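Local coordinates for ULam111 (Flavobacterium sp., PDB 5WUT), which probably hydrolyses beta-1,3-glucosidic bonds of laminarin, as a laminarinase of glycoside hydrolase family 16 with a beta-jelly-roll fold, at residues 86-91 with 227-232; 160-165 with 176-181. All coordinates share one frame; numbering follows the deposited sequence.

Overall arrangement
Following the chain from the N terminus, after several earlier strands it reaches strand 83-90, which carries residues 86-91. Strand 161-167 pairs with one side of it midway along the chain, and 227-232 of strand 224-234 joins the other edge near the end. Contact 1 thereby closes a long loop of 135 residues. Nested within that loop lies contact 2, a short closure in which the chain leaves 160-165, runs through strand 172-176 and turns back at 176-181. The two are coupled by probable hydrogen bonds from Ala-87 N to Tyr-163 O (2.8 Å) and from His-161 N to Ala-89 O (2.9 Å). Together they bind the C-terminal strand to the turn of a late hairpin.

Contact 1 of 2, residues 86-91 with 227-232; sequences EARAKL and SIDYIK
Strands 86-90 and 227-232 run antiparallel, their axes 4.7 Å apart at closest approach, with Glu-86 facing Lys-232 and Lys-90 facing Ser-227 as hydrogen-bonded pairs. Midway the ladder is disturbed. Arg-88 O accepts from Asp-229 N at 2.9 Å, while Arg-88 N makes a longer bond to Tyr-230 O. The offset is that of a classic beta bulge, with Asp-229 and Tyr-230 opposite Arg-88, but only Asp-229 N bonds to Arg-88 O; Tyr-230 N is buried without a partner.

Next to the bulge, the side chains on the polar face interlock. Tyr-230 CG sits between its backbone N and carbonyl carbon (chi1 64°), which swings the ring over to strand 86-90. There Arg-88 CB meets one ring face in a CH-pi contact, 3.8 Å from the centroid, while Lys-232 CE lies over the centre of the opposite face. From the ring's edge, Tyr-230 OH donates to Glu-86 OE2 at 2.7 Å, reaching that oxygen on its anti side. A water donates to the same OE2 and accepts from Lys-232 NZ, bridging the two charges. The extended Arg-88 chain brings NH1 to Asp-229 OD2 from above the carboxylate plane, in a 2.8 Å salt bridge, the planar groups turned 70° against each other.

The other face is apolar: Ala-87 and Ile-231 both pack on Phe-101 of strand 97-105, and Ala-89 lies beside Ile-228 CG1. A polar, partly exposed face backed by a buried apolar one is the two-sided pattern of a sandwich strand, here in the family 16 jelly roll.

Contact 2 of 2, residues 160-165 with 176-181; sequences FHLYAI and VDNILV
Asp-177, the first inner residue of a type I' beta turn, reaches from the tip of a hairpin to His-161 and Leu-162 on the adjoining strand. The turn runs from Val-176 to Ile-179, joins strands 172-176 and 179-184, and is closed by paired backbone bonds between those two residues. Val-176 still belongs to the sheet, as the non-hydrogen-bonded partner of Tyr-163, with its CG2 4.4 Å from Tyr-163 CD2.

One step on, the ladder is finished by a side chain. Asp-177 N donates to Leu-162 O at 2.9 Å, but the left-handed backbone of the turn carries the Asp-177 carbonyl off, and its carboxylate replies instead: Leu-162 N meets OD1 at 2.9 Å, nearly in line with the C-O bond. The second oxygen takes the imidazole. His-161 ND1 donates to Asp-177 OD2 at 2.7 Å in an almost straight bond (174°) that lies in the ring plane and uses the syn lone pair. With CG beside its own backbone N (chi1 -66°), the Asp-177 carboxylate faces both donors. Leu-162 CD1 rests 3.8 Å from Asn-178 ND2, and a water held by Asn-178 N makes a weak bond to Leu-162 O. Asp-177 also packs against Ile-179 of the second subunit.

Exchanging Asp-177 for an alanine would probably leave His-161 ND1 and Leu-162 N without their acceptors and the imidazole freer to turn.

His-161 NE2 also makes weak hydrogen bonds to the carbonyl oxygens of Gln-158 and Thr-155. Acceptors at both nitrogens, one of them a carboxylate, would tend to stabilise a protonated imidazole.

Contact 1 of 2, residues 86-91 with 227-232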
loop_
_atom_site.group_PDB
_atom_site.type_symbol
_atom_site.label_atom_id
_atom_site.label_comp_id
_atom_site.label_asym_id
_atom_site.label_seq_id
_atom_site.Cartn_x
_atom_site.Cartn_y
_atom_site.Cartn_z
ATOM N N GLU A 86 -0.083 -7.122 14.013
ATOM C CA GLU A 86 0.926 -6.907 12.960
ATOM C C GLU A 86 2.007 -7.973 12.966
ATOM O O GLU A 86 2.533 -8.312 14.032
ATOM C CB GLU A 86 1.569 -5.520 13.145
ATOM C CG GLU A 86 2.670 -5.159 12.143
ATOM C CD GLU A 86 3.319 -3.819 12.506
ATOM O OE1 GLU A 86 2.740 -2.755 12.189
ATOM O OE2 GLU A 86 4.392 -3.831 13.149
ATOM N N ALA A 87 2.338 -8.492 11.781
ATOM C CA ALA A 87 3.450 -9.418 11.628
ATOM C C ALA A 87 4.465 -8.845 10.661
ATOM O O ALA A 87 4.112 -8.135 9.723
ATOM C CB ALA A 87 2.972 -10.791 11.132
ATOM N N ARG A 88 5.736 -9.128 10.910
ATOM C CA ARG A 88 6.804 -8.731 10.007
ATOM C C ARG A 88 7.415 -10.009 9.471
ATOM O O ARG A 88 7.822 -10.874 10.251
ATOM C CB ARG A 88 7.840 -7.867 10.734
ATOM C CG ARG A 88 8.986 -7.435 9.855
ATOM C CD ARG A 88 9.881 -6.423 10.551
ATOM N NE ARG A 88 10.883 -5.916 9.623
ATOM C CZ ARG A 88 12.132 -6.363 9.535
ATOM N NH1 ARG A 88 12.556 -7.333 10.318
ATOM N NH2 ARG A 88 12.959 -5.833 8.648
ATOM N N ALA A 89 7.441 -10.168 8.152
ATOM C CA ALA A 89 7.859 -11.446 7.593
ATOM C C ALA A 89 8.502 -11.323 6.224
ATOM O O ALA A 89 8.311 -10.335 5.515
ATOM C CB ALA A 89 6.676 -12.400 7.520
ATOM N N LYS A 90 9.277 -12.351 5.879
ATOM C CA LYS A 90 9.945 -12.459 4.578
ATOM C C LYS A 90 9.462 -13.740 3.894
ATOM O O LYS A 90 9.399 -14.797 4.535
ATOM C CB LYS A 90 11.467 -12.444 4.768
ATOM C CG LYS A 90 12.282 -12.620 3.493
ATOM C CD LYS A 90 13.767 -12.488 3.798
ATOM C CE LYS A 90 14.600 -12.386 2.527
ATOM N NZ LYS A 90 14.452 -13.567 1.632
ATOM N N LEU A 91 9.096 -13.634 2.613
ATOM C CA LEU A 91 8.419 -14.721 1.904
ATOM C C LEU A 91 9.360 -15.759 1.309
ATOM O O LEU A 91 10.478 -15.415 0.916
ATOM C CB LEU A 91 7.576 -14.148 0.767
ATOM C CG LEU A 91 6.434 -13.221 1.167
ATOM C CD1 LEU A 91 5.850 -12.542 -0.077
ATOM C CD2 LEU A 91 5.373 -14.021 1.914
ATOM N N SER A 227 10.285 -16.675 6.784
ATOM C CA SER A 227 10.863 -16.128 8.018
ATOM C C SER A 227 9.931 -15.124 8.669
ATOM O O SER A 227 9.493 -14.179 8.015
ATOM C CB SER A 227 12.209 -15.450 7.741
ATOM O OG SER A 227 13.120 -16.367 7.145
ATOM N N ILE A 228 9.662 -15.306 9.955
ATOM C CA ILE A 228 8.777 -14.382 10.664
ATOM C C ILE A 228 9.541 -13.748 11.827
ATOM O O ILE A 228 10.076 -14.447 12.674
ATOM C CB ILE A 228 7.508 -15.092 11.167
ATOM C CG1 ILE A 228 6.806 -15.848 10.016
ATOM C CG2 ILE A 228 6.560 -14.082 11.835
ATOM C CD1 ILE A 228 7.229 -17.302 9.840
ATOM N N ASP A 229 9.624 -12.419 11.829
ATOM C CA ASP A 229 10.344 -11.658 12.867
ATOM C C ASP A 229 9.528 -11.521 14.142
ATOM O O ASP A 229 10.027 -11.756 15.243
ATOM C CB ASP A 229 10.717 -10.282 12.298
ATOM C CG ASP A 229 11.647 -9.472 13.195
ATOM O OD1 ASP A 229 12.210 -10.009 14.165
ATOM O OD2 ASP A 229 11.847 -8.274 12.874
ATOM N N TYR A 230 8.256 -11.160 14.000
ATOM C CA TYR A 230 7.412 -10.989 15.165
ATOM C C TYR A 230 5.923 -11.009 14.832
ATOM O O TYR A 230 5.520 -10.888 13.669
ATOM C CB TYR A 230 7.757 -9.668 15.879
ATOM C CG TYR A 230 7.499 -8.386 15.091
ATOM C CD1 TYR A 230 6.198 -7.960 14.799
ATOM C CD2 TYR A 230 8.553 -7.579 14.696
ATOM C CE1 TYR A 230 5.965 -6.784 14.102
ATOM C CE2 TYR A 230 8.333 -6.396 14.011
ATOM C CZ TYR A 230 7.045 -6.004 13.722
ATOM O OH TYR A 230 6.859 -4.826 13.036
ATOM N N ILE A 231 5.124 -11.175 15.879
ATOM C CA ILE A 231 3.699 -10.858 15.884
ATOM C C ILE A 231 3.498 -9.901 17.044
ATOM O O ILE A 231 3.912 -10.222 18.162
ATOM C CB ILE A 231 2.801 -12.096 16.096
ATOM C CG1 ILE A 231 2.981 -13.114 14.972
ATOM C CG2 ILE A 231 1.333 -11.666 16.183
ATOM C CD1 ILE A 231 2.356 -14.477 15.312
ATOM N N LYS A 232 2.882 -8.743 16.792
ATOM C CA LYS A 232 2.557 -7.771 17.844
ATOM C C LYS A 232 1.056 -7.604 17.909
ATOM O O LYS A 232 0.395 -7.545 16.869
ATOM C CB LYS A 232 3.205 -6.403 17.577
ATOM C CG LYS A 232 4.703 -6.391 17.727
ATOM C CD LYS A 232 5.266 -5.041 17.296
ATOM C CE LYS A 232 6.782 -5.050 17.331
ATOM N NZ LYS A 232 7.322 -3.688 17.004
HETATM O O HOH W 1 5.409 -2.295 15.102
#

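Contact 2 of 2, residues 160-165 with 176-181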
loop_
_atom_site.group_PDB
_atom_site.type_symbol
_atom_site.label_atom_id
_atom_site.label_comp_id
_atom_site.label_asym_id
_atom_site.label_seq_id
_atom_site.Cartn_x
_atom_site.Cartn_y
_atom_site.Cartn_z
ATOM N N PHE A 160 11.856 -7.927 4.196
ATOM C CA PHE A 160 10.716 -8.079 5.109
ATOM C C PHE A 160 9.631 -7.033 4.829
ATOM O O PHE A 160 9.933 -5.894 4.475
ATOM C CB PHE A 160 11.176 -7.978 6.574
ATOM C CG PHE A 160 11.872 -9.219 7.070
ATOM C CD1 PHE A 160 13.193 -9.472 6.717
ATOM C CD2 PHE A 160 11.198 -10.141 7.868
ATOM C CE1 PHE A 160 13.840 -10.629 7.149
ATOM C CE2 PHE A 160 11.837 -11.303 8.305
ATOM C CZ PHE A 160 13.165 -11.542 7.946
ATOM N N HIS A 161 8.371 -7.445 4.973
ATOM C CA HIS A 161 7.239 -6.532 4.877
ATOM C C HIS A 161 6.327 -6.711 6.072
ATOM O O HIS A 161 6.417 -7.703 6.800
ATOM C CB HIS A 161 6.463 -6.762 3.586
ATOM C CG HIS A 161 7.261 -6.468 2.360
ATOM N ND1 HIS A 161 7.142 -5.284 1.659
ATOM C CD2 HIS A 161 8.216 -7.188 1.724
ATOM C CE1 HIS A 161 7.981 -5.295 0.641
ATOM N NE2 HIS A 161 8.646 -6.439 0.655
ATOM N N LEU A 162 5.438 -5.740 6.259
ATOM C CA LEU A 162 4.482 -5.752 7.361
ATOM C C LEU A 162 3.098 -6.137 6.866
ATOM O O LEU A 162 2.627 -5.632 5.830
ATOM C CB LEU A 162 4.426 -4.379 8.037
ATOM C CG LEU A 162 5.743 -3.802 8.546
ATOM C CD1 LEU A 162 5.452 -2.444 9.166
ATOM C CD2 LEU A 162 6.406 -4.718 9.548
ATOM N N TYR A 163 2.458 -7.036 7.607
ATOM C CA TYR A 163 1.113 -7.504 7.307
ATOM C C TYR A 163 0.281 -7.315 8.547
ATOM O O TYR A 163 0.667 -7.811 9.593
ATOM C CB TYR A 163 1.136 -8.977 6.883
ATOM C CG TYR A 163 2.051 -9.279 5.721
ATOM C CD1 TYR A 163 3.420 -9.475 5.903
ATOM C CD2 TYR A 163 1.542 -9.405 4.431
ATOM C CE1 TYR A 163 4.252 -9.757 4.822
ATOM C CE2 TYR A 163 2.360 -9.697 3.362
ATOM C CZ TYR A 163 3.715 -9.874 3.556
ATOM O OH TYR A 163 4.530 -10.166 2.463
ATOM N N ALA A 164 -0.828 -6.576 8.460
ATOM C CA ALA A 164 -1.562 -6.249 9.671
ATOM C C ALA A 164 -3.064 -6.152 9.465
ATOM O O ALA A 164 -3.542 -6.010 8.340
ATOM C CB ALA A 164 -1.040 -4.935 10.257
ATOM N N ILE A 165 -3.802 -6.236 10.571
ATOM C CA ILE A 165 -5.225 -5.922 10.576
ATOM C C ILE A 165 -5.538 -4.950 11.700
ATOM O O ILE A 165 -4.865 -4.944 12.729
ATOM C CB ILE A 165 -6.123 -7.167 10.744
ATOM C CG1 ILE A 165 -5.740 -7.964 11.995
ATOM C CG2 ILE A 165 -6.031 -8.044 9.512
ATOM C CD1 ILE A 165 -6.722 -9.090 12.325
ATOM N N VAL A 176 -0.867 -3.585 4.360
ATOM C CA VAL A 176 0.440 -4.085 4.006
ATOM C C VAL A 176 1.387 -2.908 3.959
ATOM O O VAL A 176 1.078 -1.897 3.323
ATOM C CB VAL A 176 0.417 -4.836 2.658
ATOM C CG1 VAL A 176 1.805 -5.382 2.331
ATOM C CG2 VAL A 176 -0.589 -5.975 2.725
ATOM N N ASP A 177 2.508 -3.021 4.670
ATOM C CA ASP A 177 3.462 -1.925 4.810
ATOM C C ASP A 177 2.751 -0.628 5.166
ATOM O O ASP A 177 3.063 0.436 4.633
ATOM C CB ASP A 177 4.292 -1.769 3.528
ATOM C CG ASP A 177 5.185 -2.970 3.264
ATOM O OD1 ASP A 177 5.592 -3.652 4.223
ATOM O OD2 ASP A 177 5.490 -3.232 2.096
ATOM N N ASN A 178 1.791 -0.757 6.081
ATOM C CA ASN A 178 1.049 0.365 6.662
ATOM C C ASN A 178 0.089 1.025 5.682
ATOM O O ASN A 178 -0.458 2.084 5.986
ATOM C CB ASN A 178 2.017 1.411 7.224
ATOM C CG ASN A 178 2.903 0.857 8.319
ATOM O OD1 ASN A 178 2.413 0.311 9.297
ATOM N ND2 ASN A 178 4.216 0.989 8.155
ATOM N N ILE A 179 -0.113 0.408 4.514
ATOM C CA ILE A 179 -1.113 0.903 3.561
ATOM C C ILE A 179 -2.420 0.109 3.656
ATOM O O ILE A 179 -2.419 -1.112 3.557
ATOM C CB ILE A 179 -0.556 0.861 2.142
ATOM C CG1 ILE A 179 0.632 1.818 2.075
ATOM C CG2 ILE A 179 -1.635 1.217 1.136
ATOM C CD1 ILE A 179 1.317 1.846 0.753
ATOM N N LEU A 180 -3.535 0.801 3.882
ATOM C CA LEU A 180 -4.828 0.118 3.950
ATOM C C LEU A 180 -5.195 -0.431 2.580
ATOM O O LEU A 180 -5.382 0.343 1.631
ATOM C CB LEU A 180 -5.915 1.057 4.448
ATOM C CG LEU A 180 -7.330 0.480 4.507
ATOM C CD1 LEU A 180 -7.382 -0.644 5.498
ATOM C CD2 LEU A 180 -8.309 1.592 4.901
ATOM N N VAL A 181 -5.267 -1.758 2.466
ATOM C CA VAL A 181 -5.506 -2.377 1.156
ATOM C C VAL A 181 -6.902 -2.972 0.996
ATOM O O VAL A 181 -7.341 -3.211 -0.134
ATOM C CB VAL A 181 -4.477 -3.477 0.850
ATOM C CG1 VAL A 181 -3.089 -2.878 0.793
ATOM C CG2 VAL A 181 -4.550 -4.616 1.885
HETATM O O HOH W 2 1.043 -3.159 7.500
#